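Local atomic coordinates of probable manganase-dependent inorganic pyrophosphatase (Clostridium perfringens, PDB entry 3L2B), a protein that probably hydrolyses inorganic pyrophosphate with manganese, and whose regulatory CBS and DRTGG region, the part in this structure, binds the activator diadenosine tetraphosphate. Residues N81-T85 / L86-A90; H150-K154 / E155-L159; Q183-V187 / D188-T192. All blocks are in the same frame, centred on the assembly; numbering follows the deposited sequence.

Contact 1: residues N81-T85 / L86-A90; sequences NILDT and LSAEA
A Schellman motif ends helix 79-85 and turns the chain into strand 89-92 of the DRTGG domain. Ser87, with positive phi (43°), is its C-prime residue. Ala88 N donates to Leu83 O at 2.7 Å, in the carbonyl plane. Ser87 N donates to Asp84 O at 3.2 Å, but from well above the carbonyl plane. One residue earlier, Leu86 N donates to Ile82 O at 3.0 Å.

The side chains follow this turn. Leu83 has CG anti to its carbonyl carbon (chi1 -77°), and Leu83 CD2 reaches forward to Ala88 CB at 3.7 Å. Leu83 CD2 also lies 4.3 Å from Ala90 CB. Ile82 and Leu86 run side by side, with Ile82 CG2 3.8 Å from Leu86 CD1. Ile168 of strand 166-169 touches Ile82, Leu83, Ala88 and Ala90. Thr85 OG1 donates to Asn81 O at 2.8 Å. It comes from the face opposite its own backbone N.

A water donates to Thr85 O at 2.8 Å and also bonds Ser87 OG. The last carbonyls of the helix are thus met by turn amides and water, while the apolar side chains bridge helix and strand.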
loop_
_atom_site.group_PDB
_atom_site.type_symbol
_atom_site.label_atom_id
_atom_site.label_comp_id
_atom_site.label_asym_id
_atom_site.label_seq_id
_atom_site.Cartn_x
_atom_site.Cartn_y
_atom_site.Cartn_z
ATOM N N ASN A 81 -11.253 11.174 8.395
ATOM C CA ASN A 81 -10.073 10.579 7.776
ATOM C C ASN A 81 -10.355 10.156 6.343
ATOM O O ASN A 81 -9.571 10.451 5.419
ATOM C CB ASN A 81 -9.546 9.407 8.606
ATOM C CG ASN A 81 -8.696 9.874 9.759
ATOM O OD1 ASN A 81 -8.797 11.020 10.175
ATOM N ND2 ASN A 81 -7.840 9.008 10.263
ATOM N N ILE A 82 -11.515 9.522 6.180
ATOM C CA ILE A 82 -11.982 9.070 4.884
ATOM C C ILE A 82 -12.216 10.281 3.992
ATOM O O ILE A 82 -11.787 10.300 2.828
ATOM C CB ILE A 82 -13.272 8.228 4.976
ATOM C CG1 ILE A 82 -13.004 6.897 5.670
ATOM C CG2 ILE A 82 -13.809 7.931 3.594
ATOM C CD1 ILE A 82 -14.278 6.165 6.171
ATOM N N LEU A 83 -12.868 11.311 4.538
ATOM C CA LEU A 83 -13.118 12.532 3.750
ATOM C C LEU A 83 -11.806 13.116 3.240
ATOM O O LEU A 83 -11.701 13.471 2.073
ATOM C CB LEU A 83 -13.874 13.611 4.533
ATOM C CG LEU A 83 -15.379 13.402 4.706
ATOM C CD1 LEU A 83 -15.957 14.475 5.675
ATOM C CD2 LEU A 83 -16.103 13.415 3.365
ATOM N N ASP A 84 -10.805 13.198 4.109
ATOM C CA ASP A 84 -9.511 13.796 3.741
ATOM C C ASP A 84 -8.812 12.970 2.670
ATOM O O ASP A 84 -8.315 13.501 1.696
ATOM C CB ASP A 84 -8.566 13.876 4.942
ATOM C CG ASP A 84 -7.183 14.448 4.564
ATOM O OD1 ASP A 84 -7.084 15.679 4.392
ATOM O OD2 ASP A 84 -6.193 13.684 4.418
ATOM N N THR A 85 -8.787 11.658 2.882
ATOM C CA THR A 85 -8.039 10.740 2.040
ATOM C C THR A 85 -8.614 10.692 0.624
ATOM O O THR A 85 -7.893 10.588 -0.340
ATOM C CB THR A 85 -8.051 9.302 2.626
ATOM O OG1 THR A 85 -7.509 9.334 3.952
ATOM C CG2 THR A 85 -7.228 8.352 1.753
ATOM N N LEU A 86 -9.927 10.770 0.516
ATOM C CA LEU A 86 -10.600 10.690 -0.785
ATOM C C LEU A 86 -10.904 12.083 -1.332
ATOM O O LEU A 86 -11.565 12.235 -2.355
ATOM C CB LEU A 86 -11.880 9.868 -0.665
ATOM C CG LEU A 86 -11.670 8.404 -0.261
ATOM C CD1 LEU A 86 -13.020 7.674 -0.156
ATOM C CD2 LEU A 86 -10.754 7.706 -1.264
ATOM N N SER A 87 -10.401 13.096 -0.637
ATOM C CA SER A 87 -10.746 14.506 -0.923
ATOM C C SER A 87 -12.240 14.624 -1.183
ATOM O O SER A 87 -12.686 15.182 -2.178
ATOM C CB SER A 87 -9.947 15.049 -2.111
ATOM O OG SER A 87 -8.546 14.940 -1.879
ATOM N N ALA A 88 -13.008 14.063 -0.259
ATOM C CA ALA A 88 -14.451 13.961 -0.438
ATOM C C ALA A 88 -15.195 15.023 0.353
ATOM O O ALA A 88 -14.709 15.562 1.320
ATOM C CB ALA A 88 -14.914 12.594 -0.026
ATOM N N GLU A 89 -16.406 15.293 -0.082
ATOM C CA GLU A 89 -17.300 16.153 0.675
ATOM C C GLU A 89 -18.505 15.327 1.053
ATOM O O GLU A 89 -18.975 14.503 0.271
ATOM C CB GLU A 89 -17.724 17.389 -0.156
ATOM C CG GLU A 89 -16.580 18.388 -0.459
ATOM C CD GLU A 89 -16.334 19.432 0.649
ATOM O OE1 GLU A 89 -17.295 20.149 1.035
ATOM O OE2 GLU A 89 -15.169 19.564 1.114
ATOM N N ALA A 90 -18.989 15.568 2.259
ATOM C CA ALA A 90 -20.172 14.902 2.770
ATOM C C ALA A 90 -21.404 15.664 2.343
ATOM O O ALA A 90 -21.412 16.891 2.321
ATOM C CB ALA A 90 -20.099 14.795 4.281
HETATM O O HOH W 1 -7.725 12.238 -2.549
#

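Contact 2: residues H150-K154 / E155-L159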
loop_
_atom_site.group_PDB
_atom_site.type_symbol
_atom_site.label_atom_id
_atom_site.label_comp_id
_atom_site.label_asym_id
_atom_site.label_seq_id
_atom_site.Cartn_x
_atom_site.Cartn_y
_atom_site.Cartn_z
ATOM N N HIS A 150 -19.341 13.418 -8.832
ATOM C CA HIS A 150 -20.768 13.538 -9.157
ATOM C C HIS A 150 -21.686 13.635 -7.943
ATOM O O HIS A 150 -22.439 12.709 -7.643
ATOM C CB HIS A 150 -21.195 12.347 -10.031
ATOM C CG HIS A 150 -20.492 12.305 -11.354
ATOM N ND1 HIS A 150 -19.842 11.180 -11.820
ATOM C CD2 HIS A 150 -20.314 13.266 -12.296
ATOM C CE1 HIS A 150 -19.306 11.446 -13.001
ATOM N NE2 HIS A 150 -19.576 12.704 -13.313
ATOM N N THR A 151 -21.618 14.770 -7.253
ATOM C CA THR A 151 -22.483 14.997 -6.089
ATOM C C THR A 151 -23.906 14.542 -6.461
ATOM O O THR A 151 -24.436 14.948 -7.482
ATOM C CB THR A 151 -22.495 16.476 -5.633
ATOM O OG1 THR A 151 -21.150 16.961 -5.474
ATOM C CG2 THR A 151 -23.224 16.627 -4.312
ATOM N N PRO A 152 -24.517 13.667 -5.653
ATOM C CA PRO A 152 -25.811 13.090 -6.037
ATOM C C PRO A 152 -26.966 14.098 -5.931
ATOM O O PRO A 152 -26.784 15.206 -5.430
ATOM C CB PRO A 152 -25.989 11.957 -5.028
ATOM C CG PRO A 152 -25.266 12.397 -3.853
ATOM C CD PRO A 152 -24.086 13.201 -4.328
ATOM N N SER A 153 -28.138 13.697 -6.397
ATOM C CA SER A 153 -29.302 14.592 -6.461
ATOM C C SER A 153 -29.880 14.912 -5.092
ATOM O O SER A 153 -29.673 14.188 -4.119
ATOM C CB SER A 153 -30.403 13.999 -7.353
ATOM O OG SER A 153 -30.991 12.842 -6.775
ATOM N N LYS A 154 -30.623 16.015 -5.049
ATOM C CA LYS A 154 -31.293 16.486 -3.828
ATOM C C LYS A 154 -32.244 15.409 -3.321
ATOM O O LYS A 154 -32.425 15.241 -2.117
ATOM C CB LYS A 154 -32.063 17.810 -4.067
ATOM C CG LYS A 154 -32.398 18.610 -2.770
ATOM C CD LYS A 154 -33.387 19.787 -3.029
ATOM C CE LYS A 154 -33.911 20.423 -1.726
ATOM N NZ LYS A 154 -35.166 21.245 -1.913
ATOM N N GLU A 155 -32.829 14.673 -4.252
ATOM C CA GLU A 155 -33.710 13.553 -3.902
ATOM C C GLU A 155 -32.965 12.508 -3.080
ATOM O O GLU A 155 -33.424 12.070 -2.016
ATOM C CB GLU A 155 -34.292 12.873 -5.148
ATOM C CG GLU A 155 -34.727 11.438 -4.862
ATOM C CD GLU A 155 -35.308 10.734 -6.051
ATOM O OE1 GLU A 155 -34.678 9.739 -6.511
ATOM O OE2 GLU A 155 -36.399 11.168 -6.509
ATOM N N ILE A 156 -31.814 12.106 -3.605
ATOM C CA ILE A 156 -31.027 11.034 -3.005
ATOM C C ILE A 156 -30.519 11.460 -1.628
ATOM O O ILE A 156 -30.552 10.681 -0.676
ATOM C CB ILE A 156 -29.853 10.611 -3.900
ATOM C CG1 ILE A 156 -30.369 9.947 -5.180
ATOM C CG2 ILE A 156 -28.977 9.629 -3.158
ATOM C CD1 ILE A 156 -30.798 8.514 -4.967
ATOM N N ILE A 157 -30.090 12.716 -1.528
ATOM C CA ILE A 157 -29.674 13.296 -0.249
ATOM C C ILE A 157 -30.787 13.248 0.789
ATOM O O ILE A 157 -30.529 12.969 1.954
ATOM C CB ILE A 157 -29.184 14.751 -0.389
ATOM C CG1 ILE A 157 -27.830 14.772 -1.097
ATOM C CG2 ILE A 157 -29.071 15.428 0.975
ATOM C CD1 ILE A 157 -27.236 16.168 -1.236
ATOM N N GLU A 158 -32.020 13.486 0.358
ATOM C CA GLU A 158 -33.185 13.486 1.279
ATOM C C GLU A 158 -33.570 12.052 1.659
ATOM O O GLU A 158 -34.052 11.801 2.768
ATOM C CB GLU A 158 -34.393 14.255 0.681
ATOM C CG GLU A 158 -35.691 14.250 1.534
ATOM C CD GLU A 158 -35.653 15.175 2.764
ATOM O OE1 GLU A 158 -34.806 14.983 3.667
ATOM O OE2 GLU A 158 -36.507 16.092 2.845
ATOM N N LEU A 159 -33.336 11.115 0.747
ATOM C CA LEU A 159 -33.567 9.697 1.045
ATOM C C LEU A 159 -32.526 9.284 2.097
ATOM O O LEU A 159 -32.805 8.545 3.048
ATOM C CB LEU A 159 -33.438 8.835 -0.214
ATOM C CG LEU A 159 -34.147 7.475 -0.227
ATOM C CD1 LEU A 159 -35.681 7.653 -0.284
ATOM C CD2 LEU A 159 -33.668 6.645 -1.405
#
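Ser153 holds OG between its backbone N and carbonyl carbon (chi1 68°), which turns the hydroxyl to the start of helix 154-163. Ile156 has CG1 anti to its own carbonyl carbon (chi1 -67°), and this branch comes alongside the same oxygen. Ser153 is the N-cap. Ser153 OG accepts from Ile156 N in a weak bond of 3.4 Å, with an N-H...O angle of 158°. Ile156 CG1 lies equally close to Ser153 OG, at 3.4 Å, so the hydroxyl meets both an amide and a methylene of one residue. Glu155 CB is a further neighbour, 3.7 Å from Ser153 OG.

The backbone carries the stronger bonds. Ile157 N donates to Ser153 O at 3.0 Å, nearly along the C=O axis. Glu158 N follows with a bond to Lys154 O at 3.1 Å.

Before the cap, the Pro152 ring gives an apolar contact. Pro152 CB is 4.2 Å from Ile156 CG2, and Pro152 CG makes a looser approach to Ile157 CG1.

The cap joins the loop after strand 143-146 to helix 154-163. Ile156 packs on Gln133, Ala134 and Ile137 of helix 130-138. Pro152 also touches Gln133, and it meets Gln91 of strand 89-92 and Thr169 of strand 166-169. Ile157 rests on Gln91 as well.

Contact 3: residues Q183-V187 / D188-T192; sequences QSLPV and DYVMT
The Tyr189 ring is met obliquely by Leu185, whose CD1 is 4.3 Å from Tyr189 CD2. Leu185 CD1 is also 4.3 Å from Val190 CG2, so Leu185 touches two residues of the next turn. The other flat group is the Asp188 carboxylate. Asp188 OD2 lies 3.5 Å from Pro186 CB and similarly near Pro186 CG, and the two side chains cross obliquely. Asp188 CG sits between its own backbone N and carbonyl carbon (chi1 74°), which turns the carboxylate back to the CB-CG side of the proline ring.

Backbone bonds close the turn. Tyr189 N donates to Pro186 O at 2.9 Å from above the carbonyl plane. Val187 O takes two donors: Val190 N at 2.9 Å, also from above the plane, and Met191 N at 2.7 Å. The second is nearly in line with C=O, at an angle of 178°. Met191 CB also packs on this oxygen, 3.3 Å from Val187 O.

Leu26 and Ala29 of helix 26-35 lie against Val187, while Thr62 of helix 56-64 touches Leu185 and Val190. Lys193 NZ bonds the carbonyls of Asp188 and Met191. Residues 187-190 form a short, weakly bonded helix in the second CBS sequence. The chain then runs on through Met191 to Thr192, which touches the bound diadenosine tetraphosphate, in a pocket formed by residues of both CBS sequences.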
loop_
_atom_site.group_PDB
_atom_site.type_symbol
_atom_site.label_atom_id
_atom_site.label_comp_id
_atom_site.label_asym_id
_atom_site.label_seq_id
_atom_site.Cartn_x
_atom_site.Cartn_y
_atom_site.Cartn_z
ATOM N N GLN A 183 -5.636 4.224 3.053
ATOM C CA GLN A 183 -4.736 5.256 3.535
ATOM C C GLN A 183 -5.435 6.146 4.570
ATOM O O GLN A 183 -4.852 7.039 5.144
ATOM C CB GLN A 183 -4.252 6.114 2.363
ATOM C CG GLN A 183 -3.592 5.277 1.233
ATOM C CD GLN A 183 -2.943 6.160 0.200
ATOM O OE1 GLN A 183 -2.854 7.364 0.395
ATOM N NE2 GLN A 183 -2.498 5.571 -0.912
ATOM N N SER A 184 -6.700 5.882 4.796
ATOM C CA SER A 184 -7.482 6.691 5.691
ATOM C C SER A 184 -7.436 6.104 7.101
ATOM O O SER A 184 -7.833 6.762 8.059
ATOM C CB SER A 184 -8.926 6.788 5.164
ATOM O OG SER A 184 -9.568 5.594 5.449
ATOM N N LEU A 185 -6.909 4.882 7.224
ATOM C CA LEU A 185 -6.781 4.205 8.523
ATOM C C LEU A 185 -6.049 5.049 9.585
ATOM O O LEU A 185 -5.001 5.645 9.313
ATOM C CB LEU A 185 -6.023 2.874 8.400
ATOM C CG LEU A 185 -6.697 1.758 7.596
ATOM C CD1 LEU A 185 -5.804 0.517 7.493
ATOM C CD2 LEU A 185 -7.995 1.409 8.197
ATOM N N PRO A 186 -6.552 5.044 10.827
ATOM C CA PRO A 186 -5.792 5.768 11.864
ATOM C C PRO A 186 -4.514 5.072 12.251
ATOM O O PRO A 186 -4.466 3.855 12.303
ATOM C CB PRO A 186 -6.753 5.783 13.068
ATOM C CG PRO A 186 -7.608 4.540 12.903
ATOM C CD PRO A 186 -7.685 4.295 11.376
ATOM N N VAL A 187 -3.479 5.857 12.536
ATOM C CA VAL A 187 -2.172 5.281 12.787
ATOM C C VAL A 187 -2.224 4.258 13.923
ATOM O O VAL A 187 -1.469 3.269 13.889
ATOM C CB VAL A 187 -1.059 6.353 13.024
ATOM C CG1 VAL A 187 -0.755 7.129 11.708
ATOM C CG2 VAL A 187 -1.443 7.281 14.117
ATOM N N ASP A 188 -3.126 4.440 14.898
ATOM C CA ASP A 188 -3.146 3.542 16.072
ATOM C C ASP A 188 -3.663 2.160 15.745
ATOM O O ASP A 188 -3.472 1.229 16.521
ATOM C CB ASP A 188 -3.880 4.134 17.294
ATOM C CG ASP A 188 -5.394 4.157 17.135
ATOM O OD1 ASP A 188 -6.075 4.318 18.147
ATOM O OD2 ASP A 188 -5.901 4.076 16.003
ATOM N N TYR A 189 -4.278 1.996 14.578
ATOM C CA TYR A 189 -4.621 0.640 14.142
ATOM C C TYR A 189 -3.401 -0.087 13.610
ATOM O O TYR A 189 -3.317 -1.302 13.673
ATOM C CB TYR A 189 -5.675 0.640 13.059
ATOM C CG TYR A 189 -6.140 -0.759 12.657
ATOM C CD1 TYR A 189 -6.837 -1.561 13.547
ATOM C CD2 TYR A 189 -5.883 -1.267 11.388
ATOM C CE1 TYR A 189 -7.305 -2.837 13.170
ATOM C CE2 TYR A 189 -6.326 -2.554 11.003
ATOM C CZ TYR A 189 -7.043 -3.326 11.894
ATOM O OH TYR A 189 -7.492 -4.584 11.523
ATOM N N VAL A 190 -2.456 0.693 13.117
ATOM C CA VAL A 190 -1.345 0.179 12.282
ATOM C C VAL A 190 0.005 0.159 13.004
ATOM O O VAL A 190 0.857 -0.673 12.769
ATOM C CB VAL A 190 -1.256 1.037 10.995
ATOM C CG1 VAL A 190 0.138 1.001 10.373
ATOM C CG2 VAL A 190 -2.289 0.564 10.017
ATOM N N MET A 191 0.159 1.090 13.920
ATOM C CA MET A 191 1.425 1.329 14.596
ATOM C C MET A 191 1.861 0.129 15.414
ATOM O O MET A 191 1.054 -0.670 15.873
ATOM C CB MET A 191 1.310 2.571 15.504
ATOM C CG MET A 191 0.507 2.321 16.787
ATOM S SD MET A 191 0.019 3.823 17.680
ATOM C CE MET A 191 -0.944 2.986 18.950
ATOM N N THR A 192 3.163 0.031 15.604
ATOM C CA THR A 192 3.734 -0.896 16.589
ATOM C C THR A 192 3.317 -0.444 17.998
ATOM O O THR A 192 3.585 0.682 18.385
ATOM C CB THR A 192 5.307 -0.938 16.492
ATOM O OG1 THR A 192 5.717 -1.215 15.137
ATOM C CG2 THR A 192 5.895 -1.996 17.451
#

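Overall arrangement
The three contacts follow one another along the chain and neither nest nor cross. Each is local. Contact 1 comes first, at the passage from helix 79-85 to strand 89-92. Contact 2 follows, at the entry to helix 154-163; its centre is about 18 Å from that of contact 1, and the two do not touch. Contact 3 comes last, in the passage from helix 174-180 to helix 187-190. It does touch contact 1: Asn81 ND2 probably bonds Ser184 O at 3.1 Å, and Ile82 and Thr85 pack on Ser184. Helix 79-85 is thereby held against the segment that leads to helix 187-190. Contact 2 lies at the far end, about 32 Å from contact 3 between centres.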